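Local structure of alpha-galactosidase 1 (Saccharomyces cerevisiae, 3LRM) at residues G111-A116 against K147-Y152; W204-D209 against M240-K245; T325-Y330 against I343-G348. The protein hydrolyses terminal, non-reducing alpha-D-galactose residues from alpha-D-galactosides such as galactose oligosaccharides, galactomannans and galactolipids. The protein carries 2 engineered substitutions. One frame throughout, in Å; residues are numbered along the deposited sequence.

Interaction 1. Residues G111-A116 against K147-Y152. Engineered in segment 147-152: A149 (natural residue Asp). With GLA (alpha-D-galactopyranose), chain K.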
loop_
_atom_site.group_PDB
_atom_site.type_symbol
_atom_site.label_atom_id
_atom_site.label_comp_id
_atom_site.label_asym_id
_atom_site.label_seq_id
_atom_site.Cartn_x
_atom_site.Cartn_y
_atom_site.Cartn_z
ATOM N N GLY A 111 22.058 -26.962 -14.386
ATOM C CA GLY A 111 20.878 -26.275 -13.880
ATOM C C GLY A 111 19.704 -26.270 -14.833
ATOM O O GLY A 111 19.861 -26.026 -16.029
ATOM N N MET A 112 18.520 -26.530 -14.286
ATOM C CA MET A 112 17.287 -26.551 -15.068
ATOM C C MET A 112 16.244 -25.570 -14.553
ATOM O O MET A 112 16.405 -24.968 -13.486
ATOM C CB MET A 112 16.707 -27.966 -15.142
ATOM C CG MET A 112 17.536 -28.927 -15.986
ATOM S SD MET A 112 16.639 -30.410 -16.516
ATOM C CE MET A 112 15.630 -29.728 -17.825
ATOM N N TYR A 113 15.164 -25.437 -15.319
ATOM C CA TYR A 113 14.171 -24.396 -15.098
ATOM C C TYR A 113 12.782 -24.987 -14.900
ATOM O O TYR A 113 12.432 -26.001 -15.506
ATOM C CB TYR A 113 14.179 -23.420 -16.286
ATOM C CG TYR A 113 13.068 -22.391 -16.300
ATOM C CD1 TYR A 113 11.837 -22.672 -16.898
ATOM C CD2 TYR A 113 13.253 -21.125 -15.737
ATOM C CE1 TYR A 113 10.814 -21.728 -16.918
ATOM C CE2 TYR A 113 12.232 -20.171 -15.751
ATOM C CZ TYR A 113 11.017 -20.480 -16.342
ATOM O OH TYR A 113 10.007 -19.540 -16.366
ATOM N N SER A 114 12.004 -24.337 -14.037
ATOM C CA SER A 114 10.586 -24.607 -13.883
ATOM C C SER A 114 9.896 -23.382 -13.294
ATOM O O SER A 114 10.544 -22.375 -13.025
ATOM C CB SER A 114 10.355 -25.817 -12.992
ATOM O OG SER A 114 8.998 -26.218 -13.070
ATOM N N SER A 115 8.583 -23.474 -13.107
ATOM C CA SER A 115 7.794 -22.386 -12.544
ATOM C C SER A 115 6.855 -22.909 -11.469
ATOM O O SER A 115 6.231 -23.958 -11.629
ATOM C CB SER A 115 6.995 -21.673 -13.636
ATOM O OG SER A 115 6.204 -20.626 -13.096
ATOM N N ALA A 116 6.761 -22.175 -10.367
ATOM C CA ALA A 116 5.805 -22.486 -9.308
ATOM C C ALA A 116 4.399 -22.064 -9.751
ATOM O O ALA A 116 3.762 -21.198 -9.140
ATOM C CB ALA A 116 6.205 -21.788 -8.022
ATOM N N LYS A 147 16.297 -23.178 -11.173
ATOM C CA LYS A 147 15.719 -21.843 -11.255
ATOM C C LYS A 147 14.199 -21.999 -11.284
ATOM O O LYS A 147 13.650 -22.608 -12.208
ATOM C CB LYS A 147 16.226 -21.109 -12.497
ATOM C CG LYS A 147 15.610 -19.733 -12.710
ATOM C CD LYS A 147 16.114 -19.119 -13.993
ATOM C CE LYS A 147 15.435 -17.797 -14.278
ATOM N NZ LYS A 147 16.021 -17.146 -15.488
ATOM N N TYR A 148 13.528 -21.452 -10.274
ATOM C CA TYR A 148 12.108 -21.736 -10.053
ATOM C C TYR A 148 11.242 -20.466 -10.127
ATOM O O TYR A 148 11.204 -19.672 -9.180
ATOM C CB TYR A 148 11.944 -22.473 -8.718
ATOM C CG TYR A 148 10.675 -23.274 -8.581
ATOM C CD1 TYR A 148 10.226 -24.096 -9.609
ATOM C CD2 TYR A 148 9.930 -23.222 -7.410
ATOM C CE1 TYR A 148 9.060 -24.833 -9.476
ATOM C CE2 TYR A 148 8.769 -23.949 -7.266
ATOM C CZ TYR A 148 8.341 -24.759 -8.295
ATOM O OH TYR A 148 7.178 -25.483 -8.144
ATOM N N ALA A 149 10.548 -20.302 -11.257
ATOM C CA ALA A 149 9.881 -19.051 -11.633
ATOM C C ALA A 149 8.514 -18.846 -10.989
ATOM O O ALA A 149 8.095 -19.645 -10.160
ATOM C CB ALA A 149 9.783 -18.941 -13.141
ATOM N N ASN A 150 7.828 -17.773 -11.389
ATOM C CA ASN A 150 6.602 -17.322 -10.733
ATOM C C ASN A 150 5.405 -17.115 -11.664
ATOM O O ASN A 150 4.424 -16.471 -11.282
ATOM C CB ASN A 150 6.878 -16.024 -9.965
ATOM C CG ASN A 150 5.801 -15.700 -8.944
ATOM O OD1 ASN A 150 5.222 -16.597 -8.333
ATOM N ND2 ASN A 150 5.532 -14.414 -8.754
ATOM N N CYS A 151 5.476 -17.654 -12.877
ATOM C CA CYS A 151 4.402 -17.469 -13.851
ATOM C C CYS A 151 3.229 -18.426 -13.644
ATOM O O CYS A 151 3.421 -19.600 -13.295
ATOM C CB CYS A 151 4.939 -17.624 -15.266
ATOM S SG CYS A 151 5.895 -16.214 -15.816
ATOM N N TYR A 152 2.019 -17.908 -13.866
ATOM C CA TYR A 152 0.775 -18.688 -13.808
ATOM C C TYR A 152 0.601 -19.430 -12.483
ATOM O O TYR A 152 0.355 -20.627 -12.453
ATOM C CB TYR A 152 0.660 -19.627 -15.023
ATOM C CG TYR A 152 0.805 -18.898 -16.344
ATOM C CD1 TYR A 152 1.986 -18.967 -17.078
ATOM C CD2 TYR A 152 -0.229 -18.117 -16.844
ATOM C CE1 TYR A 152 2.124 -18.288 -18.271
ATOM C CE2 TYR A 152 -0.098 -17.430 -18.036
ATOM C CZ TYR A 152 1.081 -17.519 -18.744
ATOM O OH TYR A 152 1.210 -16.839 -19.937
HETATM C C1 GLA K . 10.823 -15.335 -16.260
HETATM C C2 GLA K . 12.193 -15.085 -15.634
HETATM C C3 GLA K . 13.245 -14.923 -16.739
HETATM C C4 GLA K . 13.211 -16.110 -17.710
HETATM C C5 GLA K . 11.776 -16.347 -18.204
HETATM C C6 GLA K . 11.652 -17.545 -19.142
HETATM O O2 GLA K . 12.129 -13.924 -14.798
HETATM O O3 GLA K . 14.555 -14.775 -16.177
HETATM O O4 GLA K . 13.721 -17.276 -17.050
HETATM O O5 GLA K . 10.902 -16.511 -17.080
HETATM O O6 GLA K . 10.556 -17.366 -20.044
#
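K147 and Y113 are paired across two neighbouring parallel strands, and both send their side chains to the face of the sheet that meets the bound galactose. The lysine leaves its backbone with CG anti to N (chi1 177°) and stays extended to its end. Its CB lies near the carbonyl oxygen of M112; CG approaches the Y113 ring, and K147 CD lies at the edge of that ring, in its plane, 3.9 Å from Y113 CD2. CE reaches the sugar, and NZ donates to both GLA O4 (2.8 Å) and GLA O3 (2.9 Å). The same ammonium forms a salt bridge with D72, which may steady it. Y113 OH stands 3.3 Å from CB of A149, an engineered alanine where the natural enzyme carries its nucleophile, an aspartate. Backbone bonds hold the register: K147 N to M112 O, S114 N to K147 O, and A149 N to S114 O. On the other face the Y148 ring lies against A116, whose CB is 3.4 Å from Y148 CE2. At the end of its strand, S115 OG donates to an in-plane lone pair of C151 O (3.0 Å) in the following loop, and C151 is tied to C121 by a disulfide. Strands 109-115 and 145-149, linked through helix 131-140, form a beta-alpha-beta unit of the TIM barrel, with the GH27 active site at their C-terminal ends.

Interaction 2. Residues W204-D209 against M240-K245. With GLA (alpha-D-galactopyranose), chain K.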
loop_
_atom_site.group_PDB
_atom_site.type_symbol
_atom_site.label_atom_id
_atom_site.label_comp_id
_atom_site.label_asym_id
_atom_site.label_seq_id
_atom_site.Cartn_x
_atom_site.Cartn_y
_atom_site.Cartn_z
ATOM N N TRP A 204 17.269 -15.661 -4.238
ATOM C CA TRP A 204 15.951 -15.209 -4.672
ATOM C C TRP A 204 16.021 -13.947 -5.511
ATOM O O TRP A 204 16.655 -12.959 -5.131
ATOM C CB TRP A 204 15.037 -14.986 -3.469
ATOM C CG TRP A 204 15.683 -14.177 -2.384
ATOM C CD1 TRP A 204 15.688 -12.818 -2.263
ATOM C CD2 TRP A 204 16.434 -14.680 -1.278
ATOM N NE1 TRP A 204 16.394 -12.444 -1.152
ATOM C CE2 TRP A 204 16.863 -13.567 -0.525
ATOM C CE3 TRP A 204 16.788 -15.965 -0.847
ATOM C CZ2 TRP A 204 17.625 -13.697 0.636
ATOM C CZ3 TRP A 204 17.545 -16.095 0.312
ATOM C CH2 TRP A 204 17.952 -14.967 1.041
ATOM N N ARG A 205 15.377 -13.988 -6.667
ATOM C CA ARG A 205 15.203 -12.797 -7.477
ATOM C C ARG A 205 14.412 -11.775 -6.675
ATOM O O ARG A 205 13.389 -12.101 -6.060
ATOM C CB ARG A 205 14.488 -13.138 -8.785
ATOM C CG ARG A 205 15.365 -13.876 -9.805
ATOM C CD ARG A 205 16.222 -12.916 -10.610
ATOM N NE ARG A 205 15.400 -11.896 -11.247
ATOM C CZ ARG A 205 14.773 -12.044 -12.412
ATOM N NH1 ARG A 205 14.876 -13.172 -13.103
ATOM N NH2 ARG A 205 14.043 -11.050 -12.890
ATOM N N MET A 206 14.911 -10.543 -6.659
ATOM C CA MET A 206 14.296 -9.485 -5.865
ATOM C C MET A 206 13.648 -8.386 -6.694
ATOM O O MET A 206 13.180 -7.389 -6.145
ATOM C CB MET A 206 15.290 -8.903 -4.856
ATOM C CG MET A 206 16.720 -8.677 -5.349
ATOM S SD MET A 206 16.939 -7.562 -6.742
ATOM C CE MET A 206 16.183 -6.053 -6.154
ATOM N N SER A 207 13.620 -8.575 -8.010
ATOM C CA SER A 207 13.008 -7.622 -8.923
ATOM C C SER A 207 12.559 -8.310 -10.196
ATOM O O SER A 207 12.824 -9.491 -10.395
ATOM C CB SER A 207 13.994 -6.516 -9.290
ATOM O OG SER A 207 14.888 -6.977 -10.287
ATOM N N GLY A 208 11.882 -7.556 -11.055
ATOM C CA GLY A 208 11.582 -7.997 -12.408
ATOM C C GLY A 208 12.837 -8.025 -13.260
ATOM O O GLY A 208 13.872 -7.480 -12.876
ATOM N N ASP A 209 12.735 -8.652 -14.424
ATOM C CA ASP A 209 13.885 -8.903 -15.287
ATOM C C ASP A 209 14.683 -7.665 -15.653
ATOM O O ASP A 209 14.125 -6.606 -15.925
ATOM C CB ASP A 209 13.454 -9.612 -16.569
ATOM C CG ASP A 209 12.787 -10.953 -16.312
ATOM O OD1 ASP A 209 12.596 -11.338 -15.137
ATOM O OD2 ASP A 209 12.444 -11.623 -17.306
ATOM N N MET A 240 20.104 0.383 -12.984
ATOM C CA MET A 240 19.985 1.263 -11.813
ATOM C C MET A 240 18.676 1.101 -11.055
ATOM O O MET A 240 18.649 1.288 -9.846
ATOM C CB MET A 240 20.228 2.727 -12.180
ATOM C CG MET A 240 21.695 3.036 -12.452
ATOM S SD MET A 240 22.765 2.720 -11.041
ATOM C CE MET A 240 22.381 4.141 -10.018
ATOM N N ASN A 241 17.607 0.745 -11.767
ATOM C CA ASN A 241 16.323 0.452 -11.144
ATOM C C ASN A 241 16.418 -0.724 -10.175
ATOM O O ASN A 241 15.866 -0.677 -9.068
ATOM C CB ASN A 241 15.267 0.191 -12.216
ATOM C CG ASN A 241 13.898 -0.106 -11.637
ATOM O OD1 ASN A 241 13.598 -1.247 -11.281
ATOM N ND2 ASN A 241 13.049 0.914 -11.561
ATOM N N ILE A 242 17.128 -1.767 -10.593
ATOM C CA ILE A 242 17.262 -2.990 -9.804
ATOM C C ILE A 242 18.233 -2.811 -8.644
ATOM O O ILE A 242 17.948 -3.245 -7.532
ATOM C CB ILE A 242 17.640 -4.211 -10.692
ATOM C CG1 ILE A 242 16.494 -4.513 -11.664
ATOM C CG2 ILE A 242 17.961 -5.438 -9.843
ATOM C CD1 ILE A 242 16.800 -5.577 -12.683
ATOM N N LEU A 243 19.371 -2.172 -8.907
ATOM C CA LEU A 243 20.344 -1.872 -7.864
ATOM C C LEU A 243 19.720 -1.013 -6.781
ATOM O O LEU A 243 19.923 -1.262 -5.602
ATOM C CB LEU A 243 21.593 -1.195 -8.435
ATOM C CG LEU A 243 22.720 -0.855 -7.444
ATOM C CD1 LEU A 243 23.381 -2.107 -6.864
ATOM C CD2 LEU A 243 23.758 0.043 -8.087
ATOM N N ASN A 244 18.946 -0.015 -7.188
ATOM C CA ASN A 244 18.237 0.842 -6.248
ATOM C C ASN A 244 17.215 0.109 -5.397
ATOM O O ASN A 244 17.041 0.422 -4.225
ATOM C CB ASN A 244 17.587 2.009 -6.978
ATOM C CG ASN A 244 18.551 3.144 -7.222
ATOM O OD1 ASN A 244 19.568 3.272 -6.532
ATOM N ND2 ASN A 244 18.238 3.981 -8.200
ATOM N N LYS A 245 16.538 -0.862 -5.990
ATOM C CA LYS A 245 15.607 -1.705 -5.263
ATOM C C LYS A 245 16.336 -2.597 -4.262
ATOM O O LYS A 245 15.828 -2.869 -3.181
ATOM C CB LYS A 245 14.780 -2.546 -6.239
ATOM C CG LYS A 245 13.583 -1.822 -6.823
ATOM C CD LYS A 245 13.044 -2.522 -8.059
ATOM C CE LYS A 245 11.762 -1.851 -8.536
ATOM N NZ LYS A 245 11.394 -2.216 -9.933
HETATM C C1 GLA K . 10.823 -15.335 -16.260
HETATM C C2 GLA K . 12.193 -15.085 -15.634
HETATM C C3 GLA K . 13.245 -14.923 -16.739
HETATM C C4 GLA K . 13.211 -16.110 -17.710
HETATM C C5 GLA K . 11.776 -16.347 -18.204
HETATM C C6 GLA K . 11.652 -17.545 -19.142
HETATM O O2 GLA K . 12.129 -13.924 -14.798
HETATM O O3 GLA K . 14.555 -14.775 -16.177
HETATM O O4 GLA K . 13.721 -17.276 -17.050
HETATM O O5 GLA K . 10.902 -16.511 -17.080
HETATM O O6 GLA K . 10.556 -17.366 -20.044
#
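I242 of helix 239-246 rests against S207 and M206, in the loop that follows strand 203-205 of the TIM barrel and leads to the proton donor D209. Van der Waals contact alone joins the two segments, with no hydrogen bond from one to the other. I242 CG1 comes 3.2 Å from S207 OG, and CG2 and CD1 also lie near this hydroxyl, CD1 reaching on to the carbonyl oxygen of G208. M206 is bent at chi2 and chi3, which folds its thioether toward the helix: SD comes 3.9 Å from I242 CG2, and CE touches both I242 O and CB of K245.

Hydrogen bonds are made within each segment. S207 OG, held between backbone N and carbonyl carbon by a chi1 of 80°, donates to G208 O at 2.8 Å, so the hydroxyl facing the isoleucine has a polar partner in its own loop. On the helix, K245 NZ donates to an in-plane lone pair of N241 OD1 and also to C223 O.

The salt bridge and the sugar contacts belong to the substrate site. R205 NH2 also donates, less straight, to S207 O, tying two points of the loop together. R205 NH1 offers only weak bonds to GLA O2 and O3. The salt bridge from R205 NH2 to D209 OD1 (2.7 Å) lies in the guanidinium plane and is nearly straight (173°), meeting OD1 on its anti side but tilted out of the carboxylate plane, and GLA O2 donates to D209 OD1 at 2.6 Å.

Interaction 3. Residues T325-Y330 against I343-G348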
loop_
_atom_site.group_PDB
_atom_site.type_symbol
_atom_site.label_atom_id
_atom_site.label_comp_id
_atom_site.label_asym_id
_atom_site.label_seq_id
_atom_site.Cartn_x
_atom_site.Cartn_y
_atom_site.Cartn_z
ATOM N N THR A 325 26.849 -1.664 1.684
ATOM C CA THR A 325 25.810 -0.730 2.082
ATOM C C THR A 325 25.951 0.522 1.237
ATOM O O THR A 325 27.060 0.981 0.995
ATOM C CB THR A 325 25.938 -0.381 3.587
ATOM O OG1 THR A 325 25.635 -1.535 4.373
ATOM C CG2 THR A 325 24.996 0.733 3.995
ATOM N N ARG A 326 24.833 1.061 0.765
ATOM C CA ARG A 326 24.851 2.349 0.099
ATOM C C ARG A 326 24.922 3.435 1.168
ATOM O O ARG A 326 24.007 3.577 1.979
ATOM C CB ARG A 326 23.609 2.528 -0.773
ATOM C CG ARG A 326 23.724 3.655 -1.784
ATOM C CD ARG A 326 22.438 4.432 -1.877
ATOM N NE ARG A 326 21.461 3.825 -2.775
ATOM C CZ ARG A 326 20.142 3.914 -2.616
ATOM N NH1 ARG A 326 19.628 4.562 -1.573
ATOM N NH2 ARG A 326 19.333 3.336 -3.492
ATOM N N VAL A 327 26.017 4.189 1.170
ATOM C CA VAL A 327 26.262 5.202 2.194
ATOM C C VAL A 327 25.505 6.500 1.908
ATOM O O VAL A 327 24.882 7.070 2.809
ATOM C CB VAL A 327 27.775 5.468 2.394
ATOM C CG1 VAL A 327 28.005 6.602 3.384
ATOM C CG2 VAL A 327 28.468 4.200 2.877
ATOM N N TRP A 328 25.566 6.961 0.662
ATOM C CA TRP A 328 24.782 8.116 0.237
ATOM C C TRP A 328 24.341 8.070 -1.223
ATOM O O TRP A 328 24.891 7.321 -2.034
ATOM C CB TRP A 328 25.485 9.442 0.562
ATOM C CG TRP A 328 26.923 9.598 0.090
ATOM C CD1 TRP A 328 28.041 9.578 0.875
ATOM C CD2 TRP A 328 27.381 9.844 -1.252
ATOM N NE1 TRP A 328 29.165 9.780 0.108
ATOM C CE2 TRP A 328 28.791 9.949 -1.199
ATOM C CE3 TRP A 328 26.742 9.979 -2.492
ATOM C CZ2 TRP A 328 29.573 10.179 -2.337
ATOM C CZ3 TRP A 328 27.520 10.210 -3.625
ATOM C CH2 TRP A 328 28.920 10.306 -3.537
ATOM N N ARG A 329 23.333 8.880 -1.534
ATOM C CA ARG A 329 22.789 8.989 -2.880
ATOM C C ARG A 329 22.238 10.400 -3.089
ATOM O O ARG A 329 21.389 10.858 -2.330
ATOM C CB ARG A 329 21.691 7.938 -3.100
ATOM C CG ARG A 329 21.121 7.886 -4.513
ATOM C CD ARG A 329 19.887 8.766 -4.683
ATOM N NE ARG A 329 18.760 8.310 -3.868
ATOM C CZ ARG A 329 17.913 7.348 -4.217
ATOM N NH1 ARG A 329 18.044 6.707 -5.376
ATOM N NH2 ARG A 329 16.932 7.022 -3.397
ATOM N N TYR A 330 22.730 11.076 -4.121
ATOM C CA TYR A 330 22.230 12.399 -4.487
ATOM C C TYR A 330 21.861 12.451 -5.960
ATOM O O TYR A 330 22.524 11.841 -6.802
ATOM C CB TYR A 330 23.271 13.483 -4.184
ATOM C CG TYR A 330 23.766 13.476 -2.757
ATOM C CD1 TYR A 330 25.005 12.929 -2.436
ATOM C CD2 TYR A 330 22.989 14.005 -1.726
ATOM C CE1 TYR A 330 25.463 12.914 -1.133
ATOM C CE2 TYR A 330 23.438 13.994 -0.418
ATOM C CZ TYR A 330 24.676 13.449 -0.125
ATOM O OH TYR A 330 25.132 13.435 1.176
ATOM N N ILE A 343 24.186 10.171 -8.234
ATOM C CA ILE A 343 25.493 9.678 -7.802
ATOM C C ILE A 343 25.377 8.883 -6.502
ATOM O O ILE A 343 24.570 9.219 -5.625
ATOM C CB ILE A 343 26.552 10.807 -7.686
ATOM C CG1 ILE A 343 26.021 11.978 -6.856
ATOM C CG2 ILE A 343 26.952 11.273 -9.065
ATOM C CD1 ILE A 343 27.086 12.957 -6.416
ATOM N N GLN A 344 26.170 7.823 -6.391
ATOM C CA GLN A 344 26.102 6.941 -5.230
ATOM C C GLN A 344 27.467 6.554 -4.683
ATOM O O GLN A 344 28.438 6.476 -5.431
ATOM C CB GLN A 344 25.304 5.692 -5.565
ATOM C CG GLN A 344 23.824 5.929 -5.601
ATOM C CD GLN A 344 23.051 4.741 -6.100
ATOM O OE1 GLN A 344 23.483 3.599 -5.955
ATOM N NE2 GLN A 344 21.889 5.001 -6.692
ATOM N N MET A 345 27.526 6.340 -3.369
ATOM C CA MET A 345 28.698 5.773 -2.714
ATOM C C MET A 345 28.303 4.544 -1.924
ATOM O O MET A 345 27.335 4.564 -1.169
ATOM C CB MET A 345 29.339 6.765 -1.759
ATOM C CG MET A 345 30.804 6.458 -1.492
ATOM S SD MET A 345 31.220 6.400 0.260
ATOM C CE MET A 345 31.158 4.654 0.548
ATOM N N TRP A 346 29.063 3.475 -2.095
ATOM C CA TRP A 346 28.792 2.243 -1.385
ATOM C C TRP A 346 30.055 1.797 -0.684
ATOM O O TRP A 346 31.151 1.924 -1.228
ATOM C CB TRP A 346 28.343 1.144 -2.344
ATOM C CG TRP A 346 27.020 1.360 -3.039
ATOM C CD1 TRP A 346 26.705 2.345 -3.942
ATOM C CD2 TRP A 346 25.853 0.535 -2.930
ATOM N NE1 TRP A 346 25.411 2.192 -4.381
ATOM C CE2 TRP A 346 24.867 1.087 -3.781
ATOM C CE3 TRP A 346 25.543 -0.617 -2.196
ATOM C CZ2 TRP A 346 23.594 0.531 -3.908
ATOM C CZ3 TRP A 346 24.277 -1.167 -2.322
ATOM C CH2 TRP A 346 23.321 -0.597 -3.172
ATOM N N SER A 347 29.893 1.276 0.526
ATOM C CA SER A 347 31.001 0.755 1.302
ATOM C C SER A 347 30.586 -0.574 1.914
ATOM O O SER A 347 29.405 -0.793 2.191
ATOM C CB SER A 347 31.396 1.748 2.390
ATOM O OG SER A 347 32.552 1.320 3.078
ATOM N N GLY A 348 31.557 -1.461 2.111
ATOM C CA GLY A 348 31.272 -2.799 2.616
ATOM C C GLY A 348 32.472 -3.505 3.216
ATOM O O GLY A 348 33.576 -3.426 2.668
#
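M345 and W328 face each other across an antiparallel hairpin, with their side chains crossing at about a right angle. CB of M345 sits over one face of the indole, 3.6 Å from the centroid of the W328 five-membered ring, a CH-pi contact. The bent methionine chain then carries SD obliquely past that ring in a Met-aromatic contact, and CE ends 3.6 Å from CG2 of V327. I343, third in this row, meets the benzo side of the same indole, its CD1 3.9 Å from W328 CZ3; CE1 of Y330 lies over the opposite face, toward its rim.

A classic beta bulge interrupts the pairing here: two residues, V327 and W328, are set opposite the single M345, whose carbonyl oxygen accepts a 2.7 Å hydrogen bond from V327 N and a weak, longer one from W328 N. On the other face of the sheet, CB of R326 lies over the centre of the W346 six-membered ring, and W346 NE1 donates in plane to Q344 OE1.

The hairpin forms one margin of the antiparallel sheet, in which strand 342-349 continues onto 355-361. Strand 367-371 packs against W328, I343 and M345, while helix 239-246 lies on the Q344 and W346 side.

Overall arrangement
Interactions 1 and 2 both reach the parallel barrel sheet and contact the same galactose: their centres are 18 Å apart and their nearest atoms about 5 Å. The side chains of K147 and D209 are about 7 Å apart, and D72 and W188 also hydrogen-bond the galactose. Helix 239-246 of interaction 2 faces the catalytic loop and also contacts interaction 3, whose centre is 17 Å away. There N244 OD1 lies 2.9 Å from Q344 NE2, and L243 packs on W346, joining barrel to C-terminal sheet. Interactions 1 and 3, with centres 33 Å apart, lie on opposite sides of the chain's centre.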